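Local coordinates for protein glutathione S-transferase (Bombyx mori, PDB 3AY8) that probably transfers glutathione to electrophilic compounds, working as a homodimeric cytosolic glutathione transferase, at residues F9-P14 with R204-A209; A18-R23 with P197-G202; D132-T137 with V173-S178. All blocks are in the same frame, centred on the assembly; numbering follows the deposited sequence.

Contact 1 of 3, residues F9-P14 with R204-A209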
ATOM      1  N   PHE A   9       6.413   7.774 -16.152  1.00 28.76           N
ATOM      2  CA  PHE A   9       5.330   7.824 -17.135  1.00 29.04           C
ATOM      3  C   PHE A   9       4.319   8.863 -16.648  1.00 28.89           C
ATOM      4  O   PHE A   9       3.571   8.582 -15.707  1.00 28.88           O
ATOM      5  CB  PHE A   9       4.683   6.430 -17.281  1.00 29.44           C
ATOM      6  CG  PHE A   9       3.576   6.347 -18.326  1.00 31.85           C
ATOM      7  CD1 PHE A   9       3.642   7.073 -19.516  1.00 34.56           C
ATOM      8  CD2 PHE A   9       2.482   5.510 -18.119  1.00 33.78           C
ATOM      9  CE1 PHE A   9       2.630   6.966 -20.486  1.00 35.02           C
ATOM     10  CE2 PHE A   9       1.468   5.392 -19.074  1.00 35.49           C
ATOM     11  CZ  PHE A   9       1.544   6.123 -20.262  1.00 35.74           C
ATOM     12  N   PRO A  10       4.291  10.065 -17.283  1.00 28.87           N
ATOM     13  CA  PRO A  10       3.484  11.168 -16.743  1.00 28.78           C
ATOM     14  C   PRO A  10       2.005  10.836 -16.550  1.00 28.13           C
ATOM     15  O   PRO A  10       1.352  11.451 -15.731  1.00 28.51           O
ATOM     16  CB  PRO A  10       3.659  12.285 -17.777  1.00 29.16           C
ATOM     17  CG  PRO A  10       4.995  11.995 -18.407  1.00 29.80           C
ATOM     18  CD  PRO A  10       5.074  10.487 -18.463  1.00 28.66           C
ATOM     19  N   VAL A  11       1.495   9.859 -17.280  1.00 28.05           N
ATOM     20  CA  VAL A  11       0.092   9.461 -17.159  1.00 28.13           C
ATOM     21  C   VAL A  11      -0.224   8.779 -15.819  1.00 27.42           C
ATOM     22  O   VAL A  11      -1.352   8.877 -15.311  1.00 26.85           O
ATOM     23  CB  VAL A  11      -0.311   8.534 -18.330  1.00 28.78           C
ATOM     24  CG1 VAL A  11      -1.659   7.836 -18.078  1.00 29.41           C
ATOM     25  CG2 VAL A  11      -0.350   9.330 -19.641  1.00 29.27           C
ATOM     26  N   SER A  12       0.777   8.096 -15.261  1.00 26.34           N
ATOM     27  CA  SER A  12       0.577   7.264 -14.088  1.00 25.92           C
ATOM     28  C   SER A  12       0.570   8.075 -12.810  1.00 25.39           C
ATOM     29  O   SER A  12       1.513   8.813 -12.535  1.00 24.94           O
ATOM     30  CB  SER A  12       1.656   6.176 -14.025  1.00 26.22           C
ATOM     31  OG  SER A  12       1.844   5.743 -12.707  1.00 24.97           O
ATOM     32  N   GLY A  13      -0.499   7.927 -12.027  1.00 24.72           N
ATOM     33  CA  GLY A  13      -0.571   8.550 -10.702  1.00 24.23           C
ATOM     34  C   GLY A  13       0.642   8.274  -9.811  1.00 23.77           C
ATOM     35  O   GLY A  13       1.272   9.212  -9.309  1.00 23.40           O
ATOM     36  N   PRO A  14       0.954   6.984  -9.568  1.00 23.90           N
ATOM     37  CA  PRO A  14       2.112   6.646  -8.715  1.00 23.81           C
ATOM     38  C   PRO A  14       3.423   7.221  -9.255  1.00 23.55           C
ATOM     39  O   PRO A  14       4.244   7.703  -8.485  1.00 23.27           O
ATOM     40  CB  PRO A  14       2.123   5.110  -8.730  1.00 24.09           C
ATOM     41  CG  PRO A  14       0.654   4.759  -8.872  1.00 24.84           C
ATOM     42  CD  PRO A  14       0.135   5.792  -9.871  1.00 24.11           C
ATOM     43  N   ARG A 204      -4.318  15.148 -16.465  1.00 29.48           N
ATOM     44  CA  ARG A 204      -5.230  15.463 -17.563  1.00 30.68           C
ATOM     45  C   ARG A 204      -5.099  14.476 -18.716  1.00 30.53           C
ATOM     46  O   ARG A 204      -6.101  14.089 -19.300  1.00 30.80           O
ATOM     47  CB  ARG A 204      -5.046  16.900 -18.053  1.00 31.16           C
ATOM     48  CG  ARG A 204      -6.253  17.429 -18.869  1.00 35.60           C
ATOM     49  CD  ARG A 204      -6.366  18.954 -18.790  1.00 41.10           C
ATOM     50  NE  ARG A 204      -5.068  19.568 -19.032  1.00 44.40           N
ATOM     51  CZ  ARG A 204      -4.348  20.224 -18.128  1.00 45.37           C
ATOM     52  NH1 ARG A 204      -3.170  20.706 -18.479  1.00 46.58           N
ATOM     53  NH2 ARG A 204      -4.798  20.413 -16.893  1.00 46.65           N
ATOM     54  N   THR A 205      -3.875  14.051 -19.032  1.00 30.85           N
ATOM     55  CA  THR A 205      -3.683  13.026 -20.060  1.00 30.96           C
ATOM     56  C   THR A 205      -4.339  11.713 -19.608  1.00 30.46           C
ATOM     57  O   THR A 205      -5.021  11.072 -20.394  1.00 30.10           O
ATOM     58  CB  THR A 205      -2.187  12.781 -20.374  1.00 31.13           C
ATOM     59  OG1 THR A 205      -1.545  14.021 -20.653  1.00 32.31           O
ATOM     60  CG2 THR A 205      -2.024  11.887 -21.580  1.00 31.96           C
ATOM     61  N   PHE A 206      -4.130  11.332 -18.345  1.00 30.13           N
ATOM     62  CA  PHE A 206      -4.774  10.137 -17.763  1.00 29.96           C
ATOM     63  C   PHE A 206      -6.293  10.280 -17.878  1.00 30.03           C
ATOM     64  O   PHE A 206      -6.971   9.388 -18.402  1.00 30.19           O
ATOM     65  CB  PHE A 206      -4.358   9.941 -16.290  1.00 29.41           C
ATOM     66  CG  PHE A 206      -5.105   8.832 -15.570  1.00 30.09           C
ATOM     67  CD1 PHE A 206      -4.676   7.501 -15.671  1.00 30.81           C
ATOM     68  CD2 PHE A 206      -6.220   9.121 -14.772  1.00 28.30           C
ATOM     69  CE1 PHE A 206      -5.357   6.466 -14.987  1.00 31.74           C
ATOM     70  CE2 PHE A 206      -6.910   8.105 -14.093  1.00 28.29           C
ATOM     71  CZ  PHE A 206      -6.485   6.776 -14.202  1.00 29.93           C
ATOM     72  N   GLY A 207      -6.809  11.410 -17.399  1.00 30.52           N
ATOM     73  CA  GLY A 207      -8.245  11.693 -17.420  1.00 31.72           C
ATOM     74  C   GLY A 207      -8.844  11.602 -18.813  1.00 32.48           C
ATOM     75  O   GLY A 207      -9.873  10.960 -19.003  1.00 32.43           O
ATOM     76  N   ASP A 208      -8.192  12.235 -19.789  1.00 33.06           N
ATOM     77  CA  ASP A 208      -8.667  12.203 -21.181  1.00 34.17           C
ATOM     78  C   ASP A 208      -8.750  10.778 -21.736  1.00 33.84           C
ATOM     79  O   ASP A 208      -9.735  10.418 -22.380  1.00 34.19           O
ATOM     80  CB  ASP A 208      -7.789  13.075 -22.085  1.00 34.61           C
ATOM     81  CG  ASP A 208      -7.933  14.575 -21.796  1.00 36.36           C
ATOM     82  OD1 ASP A 208      -8.794  14.974 -20.986  1.00 39.43           O
ATOM     83  OD2 ASP A 208      -7.166  15.366 -22.381  1.00 39.32           O
ATOM     84  N   ALA A 209      -7.731   9.967 -21.474  1.00 33.78           N
ATOM     85  CA  ALA A 209      -7.718   8.588 -21.960  1.00 33.86           C
ATOM     86  C   ALA A 209      -8.845   7.739 -21.354  1.00 34.20           C
ATOM     87  O   ALA A 209      -9.427   6.888 -22.039  1.00 34.11           O
ATOM     88  CB  ALA A 209      -6.352   7.944 -21.733  1.00 34.01           C
TER
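Val11 sets its CG1 anti to its backbone N (chi1 167°) and its CG2 anti to the carbonyl carbon, a setting that sends CG1 to Phe206 and CG2 to Thr205, two successive residues of helix 196-213. Phe206 likewise has CG anti to its own N (chi1 173°), and its CB faces Val11. The backbones come very close: the CA atoms of Val11 and Phe206 are 4.9 Å apart. One branch of the valine, CG1, lies in the plane of the Phe206 ring at its edge, 3.9 Å from CD1 of Phe206; the other, CG2, meets CG2 of Thr205 methyl to methyl at 3.6 Å. The valine stands roughly perpendicular to both partners. Val11 O also leans on Phe206, 3.3 Å from its CB, and approaches the ring obliquely near CD1. Behind the valine, its CB rests over one face of the Phe9 ring, toward the rim. Phe9 O accepts from Ser12 N at 2.9 Å, closing a type I turn, and Ser12 then caps helix 13-25 through a bond from Ser15 N to its OG. This turn leads from strand 5-8 into the first helix of the thioredoxin-like domain, whereas Phe206 belongs to the all-helical domain, where its ring also packs on Cys115, Leu119, Ser169 and Val173. The contact therefore lies at the interface of the two domains of the transferase fold. No hydrogen bond crosses between the two segments. Thr205 OG1 is spent on Asp201 O of its own helix, and Val11 O is satisfied by Arg16 NH1, so the chemistry is that of close apolar fit, with the one carbonyl brought against the helix already provided with a donor.

Contact 2 of 3, residues A18-R23 with P197-G202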
ATOM      1  N   ALA A  18       5.832  10.032  -7.180  1.00 22.01           N
ATOM      2  CA  ALA A  18       7.286   9.965  -6.978  1.00 22.17           C
ATOM      3  C   ALA A  18       7.971  11.255  -7.448  1.00 22.44           C
ATOM      4  O   ALA A  18       8.845  11.787  -6.746  1.00 22.74           O
ATOM      5  CB  ALA A  18       7.868   8.747  -7.699  1.00 22.21           C
ATOM      6  N   LEU A  19       7.578  11.768  -8.617  1.00 22.13           N
ATOM      7  CA  LEU A  19       8.174  13.019  -9.129  1.00 22.84           C
ATOM      8  C   LEU A  19       7.805  14.217  -8.257  1.00 22.98           C
ATOM      9  O   LEU A  19       8.660  15.054  -7.924  1.00 23.66           O
ATOM     10  CB  LEU A  19       7.817  13.253 -10.608  1.00 22.11           C
ATOM     11  CG  LEU A  19       8.398  14.514 -11.274  1.00 23.51           C
ATOM     12  CD1 LEU A  19       9.917  14.600 -11.185  1.00 22.35           C
ATOM     13  CD2 LEU A  19       7.940  14.644 -12.736  1.00 23.76           C
ATOM     14  N   LEU A  20       6.539  14.286  -7.848  1.00 22.98           N
ATOM     15  CA  LEU A  20       6.101  15.341  -6.945  1.00 22.98           C
ATOM     16  C   LEU A  20       6.930  15.388  -5.663  1.00 23.55           C
ATOM     17  O   LEU A  20       7.196  16.470  -5.137  1.00 23.53           O
ATOM     18  CB  LEU A  20       4.615  15.178  -6.604  1.00 22.71           C
ATOM     19  CG  LEU A  20       3.575  15.757  -7.579  1.00 23.24           C
ATOM     20  CD1 LEU A  20       2.196  15.185  -7.270  1.00 20.86           C
ATOM     21  CD2 LEU A  20       3.529  17.297  -7.532  1.00 18.84           C
ATOM     22  N   ALA A  21       7.296  14.216  -5.138  1.00 23.84           N
ATOM     23  CA  ALA A  21       8.146  14.147  -3.941  1.00 24.98           C
ATOM     24  C   ALA A  21       9.531  14.727  -4.244  1.00 25.59           C
ATOM     25  O   ALA A  21      10.068  15.494  -3.449  1.00 25.45           O
ATOM     26  CB  ALA A  21       8.275  12.709  -3.443  1.00 24.19           C
ATOM     27  N   ALA A  22      10.103  14.343  -5.381  1.00 26.47           N
ATOM     28  CA  ALA A  22      11.390  14.907  -5.819  1.00 28.12           C
ATOM     29  C   ALA A  22      11.300  16.440  -5.944  1.00 28.51           C
ATOM     30  O   ALA A  22      12.183  17.145  -5.470  1.00 28.71           O
ATOM     31  CB  ALA A  22      11.845  14.272  -7.133  1.00 27.68           C
ATOM     32  N   ARG A  23      10.212  16.951  -6.531  1.00 29.09           N
ATOM     33  CA  ARG A  23      10.007  18.412  -6.628  1.00 29.77           C
ATOM     34  C   ARG A  23       9.904  19.056  -5.250  1.00 30.49           C
ATOM     35  O   ARG A  23      10.483  20.115  -5.018  1.00 30.10           O
ATOM     36  CB  ARG A  23       8.763  18.777  -7.452  1.00 29.40           C
ATOM     37  CG  ARG A  23       8.692  18.185  -8.875  1.00 31.39           C
ATOM     38  CD  ARG A  23       9.992  18.363  -9.650  1.00 32.97           C
ATOM     39  NE  ARG A  23       9.841  18.217 -11.099  1.00 31.94           N
ATOM     40  CZ  ARG A  23      10.865  18.263 -11.947  1.00 31.79           C
ATOM     41  NH1 ARG A  23      12.102  18.429 -11.495  1.00 32.54           N
ATOM     42  NH2 ARG A  23      10.665  18.149 -13.242  1.00 32.46           N
ATOM     43  N   PRO A 197       1.687  21.842 -11.549  1.00 28.27           N
ATOM     44  CA  PRO A 197       1.250  21.913 -12.943  1.00 28.45           C
ATOM     45  C   PRO A 197       1.723  20.758 -13.750  1.00 27.93           C
ATOM     46  O   PRO A 197       1.005  20.295 -14.566  1.00 27.63           O
ATOM     47  CB  PRO A 197       1.917  23.182 -13.485  1.00 20.00           C
ATOM     48  CG  PRO A 197       2.084  23.983 -12.390  1.00 20.00           C
ATOM     49  CD  PRO A 197       2.234  23.126 -11.131  1.00 20.00           C
ATOM     50  N   GLU A 198       2.944  20.343 -13.499  1.00 27.80           N
ATOM     51  CA  GLU A 198       3.519  19.219 -14.155  1.00 27.71           C
ATOM     52  C   GLU A 198       2.672  18.003 -13.805  1.00 27.60           C
ATOM     53  O   GLU A 198       2.355  17.219 -14.646  1.00 27.76           O
ATOM     54  CB  GLU A 198       4.978  19.067 -13.721  1.00 28.08           C
ATOM     55  CG  GLU A 198       5.739  17.878 -14.194  1.00 28.69           C
ATOM     56  CD  GLU A 198       7.175  17.855 -13.674  1.00 28.65           C
ATOM     57  OE1 GLU A 198       7.394  18.013 -12.492  1.00 27.66           O
ATOM     58  OE2 GLU A 198       8.078  17.672 -14.465  1.00 27.95           O
ATOM     59  N   ASN A 199       2.264  17.894 -12.558  1.00 27.14           N
ATOM     60  CA  ASN A 199       1.351  16.808 -12.184  1.00 26.54           C
ATOM     61  C   ASN A 199      -0.008  16.919 -12.864  1.00 26.44           C
ATOM     62  O   ASN A 199      -0.534  15.933 -13.389  1.00 26.13           O
ATOM     63  CB  ASN A 199       1.150  16.751 -10.675  1.00 26.54           C
ATOM     64  CG  ASN A 199       0.059  15.774 -10.292  1.00 25.29           C
ATOM     65  OD1 ASN A 199       0.238  14.572 -10.390  1.00 23.53           O
ATOM     66  ND2 ASN A 199      -1.100  16.296  -9.928  1.00 26.01           N
ATOM     67  N   GLU A 200      -0.572  18.124 -12.848  1.00 27.00           N
ATOM     68  CA  GLU A 200      -1.891  18.371 -13.449  1.00 27.58           C
ATOM     69  C   GLU A 200      -1.938  18.020 -14.932  1.00 27.38           C
ATOM     70  O   GLU A 200      -2.951  17.503 -15.433  1.00 26.87           O
ATOM     71  CB  GLU A 200      -2.308  19.832 -13.231  1.00 28.34           C
ATOM     72  CG  GLU A 200      -2.642  20.179 -11.780  1.00 31.34           C
ATOM     73  CD  GLU A 200      -3.919  19.496 -11.286  1.00 34.47           C
ATOM     74  OE1 GLU A 200      -4.777  19.164 -12.126  1.00 37.48           O
ATOM     75  OE2 GLU A 200      -4.069  19.289 -10.063  1.00 34.66           O
ATOM     76  N   ASP A 201      -0.839  18.279 -15.643  1.00 27.41           N
ATOM     77  CA  ASP A 201      -0.773  17.963 -17.078  1.00 27.34           C
ATOM     78  C   ASP A 201      -0.825  16.460 -17.326  1.00 27.39           C
ATOM     79  O   ASP A 201      -1.538  15.999 -18.225  1.00 27.75           O
ATOM     80  CB  ASP A 201       0.487  18.568 -17.722  1.00 27.64           C
ATOM     81  CG  ASP A 201       0.374  20.066 -17.920  1.00 29.46           C
ATOM     82  OD1 ASP A 201      -0.727  20.539 -18.274  1.00 29.10           O
ATOM     83  OD2 ASP A 201       1.375  20.781 -17.710  1.00 30.34           O
ATOM     84  N   GLY A 202      -0.063  15.692 -16.541  1.00 27.04           N
ATOM     85  CA  GLY A 202      -0.091  14.226 -16.657  1.00 26.75           C
ATOM     86  C   GLY A 202      -1.439  13.636 -16.244  1.00 26.79           C
ATOM     87  O   GLY A 202      -1.940  12.695 -16.876  1.00 26.37           O
TER
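Two nearly antiparallel helices face each other across the domain boundary here, joined by leucine methyls packed on polar side chains and by a two-pronged salt bridge at the partly exposed margin. The axes of segments 18-23 and 197-202 pass 10.4 Å apart at 169°, and side chains rather than backbones make the contact. Arg23 meets Glu198 side-on: NE donates to OE1 at 2.8 Å, and NH2 of Arg23 donates to OE2 of Glu198 at 2.9 Å. Both bonds are nearly straight and use syn lone pairs, with guanidinium and carboxylate only 11° from coplanar. Glu198 reaches across fully extended, while Arg23 bends at chi2 to turn NE toward it. In the glutathione transferase fold this pairs the first helix of the thioredoxin-like domain with the last helix of the helical domain. Leu19 lines the ion pair: its CD1 lies over one face of the Arg23 guanidinium, toward the rim, and its CD2 touches OE1 of Glu198 at 3.4 Å. Deeper in, Leu20 CD1 packs on the Asn199 amide, 3.7 Å from OD1. That oxygen accepts from Arg16 NH2, and ND2 of Asn199 bonds to Ser168, which fixes the amide's rotation against the leucine.

Contact 3 of 3, residues D132-T137 with V173-S178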
ATOM      1  N   ASP A 132     -19.222   3.542  -5.250  1.00 27.46           N
ATOM      2  CA  ASP A 132     -19.486   3.555  -3.813  1.00 27.69           C
ATOM      3  C   ASP A 132     -18.235   3.222  -3.003  1.00 27.10           C
ATOM      4  O   ASP A 132     -17.992   3.816  -1.955  1.00 27.06           O
ATOM      5  CB  ASP A 132     -20.576   2.543  -3.465  1.00 27.69           C
ATOM      6  CG  ASP A 132     -21.921   2.902  -4.051  1.00 29.27           C
ATOM      7  OD1 ASP A 132     -22.079   4.009  -4.618  1.00 31.44           O
ATOM      8  OD2 ASP A 132     -22.829   2.056  -3.960  1.00 31.62           O
ATOM      9  N   ASP A 133     -17.469   2.249  -3.488  1.00 26.49           N
ATOM     10  CA  ASP A 133     -16.249   1.804  -2.812  1.00 26.59           C
ATOM     11  C   ASP A 133     -15.248   2.957  -2.731  1.00 26.47           C
ATOM     12  O   ASP A 133     -14.728   3.250  -1.655  1.00 26.50           O
ATOM     13  CB  ASP A 133     -15.648   0.604  -3.550  1.00 26.80           C
ATOM     14  CG  ASP A 133     -14.723  -0.236  -2.667  1.00 28.62           C
ATOM     15  OD1 ASP A 133     -14.732  -0.075  -1.420  1.00 29.13           O
ATOM     16  OD2 ASP A 133     -13.968  -1.050  -3.238  1.00 29.21           O
ATOM     17  N   LEU A 134     -15.013   3.628  -3.859  1.00 25.55           N
ATOM     18  CA  LEU A 134     -14.124   4.775  -3.877  1.00 25.97           C
ATOM     19  C   LEU A 134     -14.645   5.909  -2.980  1.00 25.67           C
ATOM     20  O   LEU A 134     -13.885   6.494  -2.228  1.00 25.51           O
ATOM     21  CB  LEU A 134     -13.881   5.293  -5.308  1.00 25.33           C
ATOM     22  CG  LEU A 134     -13.007   6.557  -5.416  1.00 25.89           C
ATOM     23  CD1 LEU A 134     -11.623   6.402  -4.745  1.00 26.65           C
ATOM     24  CD2 LEU A 134     -12.850   7.011  -6.874  1.00 25.43           C
ATOM     25  N   ASN A 135     -15.937   6.207  -3.072  1.00 26.09           N
ATOM     26  CA  ASN A 135     -16.538   7.263  -2.253  1.00 26.15           C
ATOM     27  C   ASN A 135     -16.402   7.024  -0.747  1.00 26.38           C
ATOM     28  O   ASN A 135     -16.194   7.965   0.011  1.00 26.13           O
ATOM     29  CB  ASN A 135     -17.995   7.517  -2.683  1.00 25.98           C
ATOM     30  CG  ASN A 135     -18.096   8.451  -3.893  1.00 26.21           C
ATOM     31  OD1 ASN A 135     -19.074   8.420  -4.654  1.00 28.46           O
ATOM     32  ND2 ASN A 135     -17.092   9.290  -4.072  1.00 23.67           N
ATOM     33  N   SER A 136     -16.456   5.760  -0.317  1.00 26.70           N
ATOM     34  CA  SER A 136     -16.204   5.424   1.079  1.00 27.41           C
ATOM     35  C   SER A 136     -14.758   5.766   1.510  1.00 27.60           C
ATOM     36  O   SER A 136     -14.514   6.245   2.639  1.00 27.62           O
ATOM     37  CB  SER A 136     -16.501   3.937   1.315  1.00 28.02           C
ATOM     38  OG  SER A 136     -15.955   3.519   2.554  1.00 32.58           O
ATOM     39  N   THR A 137     -13.809   5.523   0.607  1.00 26.64           N
ATOM     40  CA  THR A 137     -12.409   5.880   0.850  1.00 25.97           C
ATOM     41  C   THR A 137     -12.219   7.392   0.808  1.00 25.81           C
ATOM     42  O   THR A 137     -11.501   7.953   1.639  1.00 24.97           O
ATOM     43  CB  THR A 137     -11.468   5.131  -0.119  1.00 26.05           C
ATOM     44  OG1 THR A 137     -11.431   3.761   0.290  1.00 25.90           O
ATOM     45  CG2 THR A 137     -10.031   5.704  -0.070  1.00 24.78           C
ATOM     46  N   VAL A 173     -10.551  12.510 -14.461  1.00 28.25           N
ATOM     47  CA  VAL A 173     -11.575  11.655 -15.061  1.00 29.18           C
ATOM     48  C   VAL A 173     -12.944  12.332 -14.901  1.00 30.40           C
ATOM     49  O   VAL A 173     -13.790  12.255 -15.785  1.00 30.99           O
ATOM     50  CB  VAL A 173     -11.597  10.227 -14.434  1.00 29.00           C
ATOM     51  CG1 VAL A 173     -12.739   9.390 -15.013  1.00 29.79           C
ATOM     52  CG2 VAL A 173     -10.273   9.502 -14.683  1.00 27.56           C
ATOM     53  N   GLY A 174     -13.133  13.030 -13.785  1.00 30.88           N
ATOM     54  CA  GLY A 174     -14.419  13.631 -13.461  1.00 32.07           C
ATOM     55  C   GLY A 174     -15.020  12.867 -12.297  1.00 32.23           C
ATOM     56  O   GLY A 174     -15.539  11.754 -12.459  1.00 33.45           O
ATOM     57  N   TRP A 175     -14.920  13.446 -11.113  1.00 31.83           N
ATOM     58  CA  TRP A 175     -15.523  12.857  -9.932  1.00 31.21           C
ATOM     59  C   TRP A 175     -16.191  13.984  -9.166  1.00 31.49           C
ATOM     60  O   TRP A 175     -15.639  15.083  -9.070  1.00 32.08           O
ATOM     61  CB  TRP A 175     -14.484  12.150  -9.063  1.00 29.91           C
ATOM     62  CG  TRP A 175     -15.085  11.055  -8.241  1.00 28.62           C
ATOM     63  CD1 TRP A 175     -15.462  11.125  -6.933  1.00 27.75           C
ATOM     64  CD2 TRP A 175     -15.402   9.724  -8.681  1.00 26.44           C
ATOM     65  NE1 TRP A 175     -15.987   9.917  -6.525  1.00 26.95           N
ATOM     66  CE2 TRP A 175     -15.964   9.042  -7.579  1.00 26.87           C
ATOM     67  CE3 TRP A 175     -15.256   9.043  -9.898  1.00 25.04           C
ATOM     68  CZ2 TRP A 175     -16.384   7.700  -7.655  1.00 25.40           C
ATOM     69  CZ3 TRP A 175     -15.678   7.715  -9.981  1.00 25.24           C
ATOM     70  CH2 TRP A 175     -16.232   7.056  -8.862  1.00 23.99           C
ATOM     71  N   ASP A 176     -17.381  13.700  -8.653  1.00 31.35           N
ATOM     72  CA  ASP A 176     -18.155  14.632  -7.834  1.00 31.88           C
ATOM     73  C   ASP A 176     -17.699  14.468  -6.380  1.00 31.07           C
ATOM     74  O   ASP A 176     -17.995  13.463  -5.741  1.00 31.66           O
ATOM     75  CB  ASP A 176     -19.667  14.331  -8.015  1.00 32.23           C
ATOM     76  CG  ASP A 176     -20.573  15.094  -7.030  1.00 35.08           C
ATOM     77  OD1 ASP A 176     -20.123  16.085  -6.411  1.00 35.17           O
ATOM     78  OD2 ASP A 176     -21.761  14.674  -6.881  1.00 37.09           O
ATOM     79  N   ILE A 177     -16.961  15.456  -5.880  1.00 30.34           N
ATOM     80  CA  ILE A 177     -16.514  15.490  -4.483  1.00 29.57           C
ATOM     81  C   ILE A 177     -17.229  16.603  -3.669  1.00 29.92           C
ATOM     82  O   ILE A 177     -16.745  17.026  -2.618  1.00 28.81           O
ATOM     83  CB  ILE A 177     -14.950  15.620  -4.364  1.00 29.38           C
ATOM     84  CG1 ILE A 177     -14.445  16.923  -5.001  1.00 29.10           C
ATOM     85  CG2 ILE A 177     -14.236  14.382  -4.963  1.00 28.65           C
ATOM     86  CD1 ILE A 177     -13.047  17.313  -4.567  1.00 28.88           C
ATOM     87  N   SER A 178     -18.391  17.060  -4.152  1.00 30.10           N
ATOM     88  CA  SER A 178     -19.179  18.084  -3.439  1.00 30.39           C
ATOM     89  C   SER A 178     -19.501  17.654  -2.004  1.00 30.37           C
ATOM     90  O   SER A 178     -19.619  18.495  -1.113  1.00 31.07           O
ATOM     91  CB  SER A 178     -20.469  18.419  -4.200  1.00 30.93           C
ATOM     92  OG  SER A 178     -21.323  17.286  -4.288  1.00 30.07           O
TER
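Within the all-helical C-terminal domain, the loop joining helix 158-173 to helix 181-190 lays the indole of Trp175 against helix 128-147. Leu134 covers one face of that indole in a CH-pi contact. Its CD2 stands 3.8 Å from the centroid of the Trp175 six-membered ring and 15° off the ring normal; the closest single atom is CZ2 of Trp175, 3.7 Å from CD2 of Leu134. Leucine and indole run alongside one another, pointing opposite ways. Trp175 carries CG anti to its backbone N (chi1 -154°), swinging the ring from the loop onto the helix. At the indole edge by NE1 lies the side chain of Asn135, one residue further along the helix, its amide plane inclined 62° to the ring. Ile177 CG2, from the loop itself, also lies at the ring edge. Lys131, Ile114, Leu138 and Ile170 also touch the indole, which thus meets three helices of the domain. Flanking the tryptophan are Gly174, which leaves helix 158-173 with positive phi at backbone angles where a CB would jam against the carbonyl O of Val173, and an Asx turn at Asp176, whose OD1 accepts from Ser178 N at 3.0 Å and from Ser178 OG at 2.7 Å. Cutting Trp175 back to an alanine is likely to open a gap over Leu134 CD2 and cost the loop much of its packing on helix 128-147. What joins loop and helix is chiefly dispersion over the ring face, with the NE1 edge facing the Asn135 side chain.

How the contacts relate
Contacts 1 and 2 join the same pair of helices, 13-25 and 196-213, at points whose centres are 11 Å apart, and together they fasten the two domains. Arg16, between them in sequence, bonds to the carbonyls of Pro10 and Val11 in contact 1 and to Asn199 in contact 2. Contact 3 lies wholly within the helical domain, its centre 18 Å from that of contact 1, yet the two touch: Phe206 CE2 is 3.7 Å from Val173 CG2. Contacts 2 and 3 remain about 9 Å apart at their nearest atoms. In related transferases the glutathione site borders the start of the first helix, probably near contact 1. A glycerol, probably from crystallisation, hydrogen-bonds Arg23 in contact 2.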